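PDB 3FLJ: SnoaL-like domain-containing protein from Silicibacter pomeroyi, which is of unknown function but has a cystatin-like fold of the SnoaL-like family, whose curved sheet and packed helices often enclose a small-molecule pocket. Local coordinates for residues 135-138 and 139-142. Sequence-based numbering, arbitrary orientation. Where two conformers were deposited one is given.
Sequences DAMN and ARVM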
loop_
_atom_site.group_PDB
_atom_site.type_symbol
_atom_site.label_atom_id
_atom_site.label_comp_id
_atom_site.label_asym_id
_atom_site.label_seq_id
_atom_site.Cartn_x
_atom_site.Cartn_y
_atom_site.Cartn_z
ATOM N N ASP A 135 -15.361 -7.830 -5.946
ATOM C CA ASP A 135 -16.474 -8.720 -6.298
ATOM C C ASP A 135 -16.892 -9.615 -5.120
ATOM O O ASP A 135 -18.086 -9.694 -4.818
ATOM C CB ASP A 135 -16.153 -9.561 -7.543
ATOM C CG ASP A 135 -16.018 -8.714 -8.829
ATOM O OD1 ASP A 135 -16.429 -7.522 -8.850
ATOM O OD2 ASP A 135 -15.498 -9.265 -9.828
ATOM N N ALA A 136 -15.912 -10.229 -4.441
ATOM C CA ALA A 136 -16.174 -11.072 -3.253
ATOM C C ALA A 136 -16.831 -10.286 -2.104
ATOM O O ALA A 136 -17.767 -10.789 -1.470
ATOM C CB ALA A 136 -14.899 -11.774 -2.767
HETATM N N MSE A 137 -16.362 -9.058 -1.876
HETATM C CA MSE A 137 -16.896 -8.171 -0.816
HETATM C C MSE A 137 -18.294 -7.641 -1.129
HETATM O O MSE A 137 -19.108 -7.519 -0.206
HETATM C CB MSE A 137 -15.927 -7.019 -0.482
HETATM C CG MSE A 137 -14.633 -7.456 0.219
HETATM SE SE MSE A 137 -14.948 -8.261 1.965
HETATM C CE MSE A 137 -15.668 -6.625 2.861
ATOM N N ASN A 138 -18.571 -7.314 -2.398
ATOM C CA ASN A 138 -19.932 -6.930 -2.817
ATOM C C ASN A 138 -20.930 -8.051 -2.463
ATOM O O ASN A 138 -21.976 -7.771 -1.887
ATOM C CB ASN A 138 -20.035 -6.642 -4.321
ATOM C CG ASN A 138 -19.333 -5.366 -4.748
ATOM O OD1 ASN A 138 -19.006 -4.480 -3.939
ATOM N ND2 ASN A 138 -19.072 -5.276 -6.055
ATOM N N ALA A 139 -20.565 -9.299 -2.782
ATOM C CA ALA A 139 -21.398 -10.474 -2.483
ATOM C C ALA A 139 -21.645 -10.678 -0.970
ATOM O O ALA A 139 -22.786 -10.875 -0.547
ATOM C CB ALA A 139 -20.795 -11.741 -3.115
ATOM N N ARG A 140 -20.578 -10.599 -0.176
ATOM C CA ARG A 140 -20.658 -10.763 1.297
ATOM C C ARG A 140 -21.471 -9.691 2.020
ATOM O O ARG A 140 -22.317 -10.016 2.859
ATOM C CB ARG A 140 -19.263 -10.816 1.917
ATOM C CG ARG A 140 -18.552 -12.087 1.603
ATOM C CD ARG A 140 -17.170 -12.080 2.161
ATOM N NE ARG A 140 -16.638 -13.440 2.233
ATOM C CZ ARG A 140 -16.897 -14.344 3.196
ATOM N NH1 ARG A 140 -17.720 -14.077 4.225
ATOM N NH2 ARG A 140 -16.335 -15.557 3.117
ATOM N N VAL A 141 -21.203 -8.432 1.682
ATOM C CA VAL A 141 -21.894 -7.286 2.302
ATOM C C VAL A 141 -23.378 -7.263 1.963
ATOM O O VAL A 141 -24.200 -7.047 2.856
ATOM C CB VAL A 141 -21.187 -5.941 1.959
ATOM C CG1 VAL A 141 -22.021 -4.733 2.388
ATOM C CG2 VAL A 141 -19.816 -5.921 2.633
HETATM N N MSE A 142 -23.697 -7.511 0.692
HETATM C CA MSE A 142 -25.091 -7.578 0.204
HETATM C C MSE A 142 -25.854 -8.713 0.906
HETATM O O MSE A 142 -27.024 -8.552 1.255
HETATM C CB MSE A 142 -25.177 -7.826 -1.325
HETATM C CG MSE A 142 -26.568 -7.520 -1.939
HETATM SE SE MSE A 142 -27.227 -8.687 -3.400
HETATM C CE MSE A 142 -25.559 -8.838 -4.471
#
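Met137, present as selenomethionine, and Val141 meet one turn apart on the same face of helix 127-143, with the CE methyl of Met137 lying 4.2 Å from CG2 of Val141. All three side-chain torsions of Met137 are near -65°, which coils the chain round and carries CE along the helix toward the next turn. Val141 answers with its CG2 branch: CG1 stands anti to the backbone N (chi1 170°), while CG2 sits beside that nitrogen and comes within 3.3 Å of Met137 O. Beneath this apolar pair, Val141 N donates to Met137 O at 3.0 Å, the ordinary helix bond between the two residues. SE also lies near Arg140, a loose contact 4.4 Å from Arg140 CD. Arg140 runs extended from CG to NE, and its CG grazes Ala136 O at 3.4 Å, the same oxygen that accepts the Arg140 N-H.

In this cystatin-like fold, helix 127-143 follows strand 117-125 and packs against helix 61-74. Ala136, Met137 and Arg140 touch that helix with their side chains: Met137 touches Val71, Ala136 and Arg140 reach Val74, and the guanidinium NH1 makes a weak hydrogen bond to His70.

Asn138 turns its amide another way, where OD1 is hydrogen-bonded to the hydroxyl of Tyr54. Its carbonyl stays with the helix, accepting Met142 N at 3.1 Å, and CB of Met142 lies 3.3 Å from that same oxygen.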